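Long-range contact in putative polysaccharide deacetylase (Bdellovibrio bacteriovorus HD100, PDB 5JP6), which probably removes acetyl groups from peptidoglycan as a zinc-dependent hydrolase of the carbohydrate esterase 4 (NodB) family: residues A[172-177]-A[329-334]. The protein carries 1 engineered substitution. Residues are numbered along the deposited sequence; the frame is centred on the assembly and turned at random.
Sequences VLTFDD and RGIVLF. With ZN (zinc ion), chain B.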
# COMPACT_ATOMS: atom_id res chain seq x y z
N VAL A 172 14.04 -6.51 2.39
CA VAL A 172 12.76 -6.96 2.92
C VAL A 172 11.70 -6.12 2.23
O VAL A 172 11.73 -4.90 2.27
CB VAL A 172 12.67 -6.75 4.44
CG1 VAL A 172 11.36 -7.28 5.01
CG2 VAL A 172 13.82 -7.36 5.17
N LEU A 173 10.79 -6.80 1.56
CA LEU A 173 9.76 -6.11 0.84
C LEU A 173 8.50 -5.95 1.70
O LEU A 173 7.98 -6.95 2.23
CB LEU A 173 9.41 -6.88 -0.42
CG LEU A 173 10.59 -7.15 -1.38
CD1 LEU A 173 10.06 -7.79 -2.63
CD2 LEU A 173 11.41 -5.88 -1.68
N THR A 174 8.06 -4.71 1.88
CA THR A 174 6.93 -4.42 2.72
C THR A 174 5.87 -3.61 2.02
O THR A 174 6.18 -2.73 1.19
CB THR A 174 7.36 -3.80 4.07
OG1 THR A 174 7.69 -2.41 3.91
CG2 THR A 174 8.50 -4.54 4.71
N PHE A 175 4.63 -3.94 2.32
CA PHE A 175 3.48 -3.36 1.62
C PHE A 175 2.47 -2.85 2.63
O PHE A 175 1.94 -3.63 3.42
CB PHE A 175 2.81 -4.43 0.74
CG PHE A 175 3.68 -4.89 -0.41
CD1 PHE A 175 3.70 -4.21 -1.60
CD2 PHE A 175 4.49 -5.99 -0.25
CE1 PHE A 175 4.52 -4.62 -2.63
CE2 PHE A 175 5.32 -6.41 -1.28
CZ PHE A 175 5.34 -5.71 -2.47
N ASP A 176 2.19 -1.55 2.55
CA ASP A 176 1.21 -0.90 3.44
C ASP A 176 -0.13 -0.65 2.80
O ASP A 176 -0.20 -0.36 1.60
CB ASP A 176 1.75 0.48 3.86
CG ASP A 176 2.82 0.42 4.90
OD1 ASP A 176 3.30 -0.68 5.27
OD2 ASP A 176 3.21 1.52 5.37
N ASP A 177 -1.14 -0.70 3.65
CA ASP A 177 -2.49 -0.16 3.44
C ASP A 177 -3.48 -1.00 2.70
O ASP A 177 -4.62 -0.58 2.53
CB ASP A 177 -2.39 1.23 2.85
CG ASP A 177 -1.78 2.17 3.82
OD1 ASP A 177 -1.91 1.91 5.05
OD2 ASP A 177 -1.17 3.12 3.43
N ARG A 329 21.04 -2.48 1.36
CA ARG A 329 20.27 -3.50 2.08
C ARG A 329 19.15 -2.79 2.84
O ARG A 329 19.19 -1.57 3.03
CB ARG A 329 21.15 -4.25 3.09
CG ARG A 329 21.39 -3.44 4.37
CD ARG A 329 22.31 -4.18 5.30
NE ARG A 329 23.70 -4.08 4.92
CZ ARG A 329 24.68 -4.70 5.57
NH1 ARG A 329 24.41 -5.49 6.59
NH2 ARG A 329 25.92 -4.54 5.18
N GLY A 330 18.18 -3.57 3.30
CA GLY A 330 17.22 -3.04 4.26
C GLY A 330 15.80 -3.31 3.89
O GLY A 330 15.50 -4.34 3.31
N ILE A 331 14.92 -2.41 4.34
CA ILE A 331 13.48 -2.58 4.29
C ILE A 331 12.92 -1.59 3.29
O ILE A 331 13.14 -0.38 3.41
CB ILE A 331 12.83 -2.40 5.66
CG1 ILE A 331 13.31 -3.49 6.63
CG2 ILE A 331 11.31 -2.40 5.56
CD1 ILE A 331 12.84 -3.33 8.05
N VAL A 332 12.19 -2.13 2.30
CA VAL A 332 11.59 -1.31 1.24
C VAL A 332 10.13 -1.03 1.56
O VAL A 332 9.38 -1.97 1.86
CB VAL A 332 11.64 -2.05 -0.11
CG1 VAL A 332 11.12 -1.14 -1.24
CG2 VAL A 332 13.05 -2.54 -0.41
N LEU A 333 9.74 0.23 1.41
CA LEU A 333 8.33 0.63 1.58
C LEU A 333 7.60 0.73 0.24
O LEU A 333 7.93 1.62 -0.57
CB LEU A 333 8.25 2.00 2.27
CG LEU A 333 6.85 2.54 2.46
CD1 LEU A 333 5.98 1.65 3.35
CD2 LEU A 333 6.89 3.97 3.00
N PHE A 334 6.59 -0.13 0.07
CA PHE A 334 5.65 -0.13 -1.09
C PHE A 334 4.25 -0.01 -0.44
O PHE A 334 4.04 -0.26 0.76
CB PHE A 334 5.71 -1.40 -1.92
CG PHE A 334 6.91 -1.52 -2.85
CD1 PHE A 334 7.13 -0.60 -3.91
CD2 PHE A 334 7.78 -2.58 -2.71
CE1 PHE A 334 8.18 -0.78 -4.77
CE2 PHE A 334 8.82 -2.78 -3.60
CZ PHE A 334 9.02 -1.86 -4.59
ZN ZN B . 0.25 3.92 5.20
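Val332 O accepts two hydrogen bonds from Thr174: one from the backbone N at 3.0 Å and one from OG1 at 2.7 Å. The hydroxyl approaches tilted 35° from the carbonyl plane. A chi1 of 77° turns OG1 toward the neighbouring strand, beside Val332 O; it also bonds Arg277. These residues belong to parallel strands 170-176 and 330-335 in the central sheet of the NodB homology domain, a distorted (beta/alpha) barrel in this family. The ladder runs from Val172 N and Gly330 O to Asp176 N and Phe334 O. Between these ends Val332 N bonds Val172 O, and Phe334 N bonds Thr174 O.

The strand of Thr174 leads into the metal site. Asp177 OD2 binds zinc at 2.4 Å, with His227 and Tyr280 as the other protein ligands. Asp176 OD1 forms a salt bridge with Arg277, and Leu333 CD1 lies over one face of the Asp176 carboxylate, 3.4 Å from OD2.

Val172, Thr174, Ile331 and Leu333 share one face of the sheet. There Thr174 CG2 meets Ile331 CG2 at 3.6 Å. The other face carries Leu173, Phe175, Val332 and Phe334, with helix 339-354 packed against it. The two phenylalanine rings are nearly parallel (16°) but offset so far that they hardly overlap, and Phe175 CD1 lies 3.5 Å from Phe334 CB.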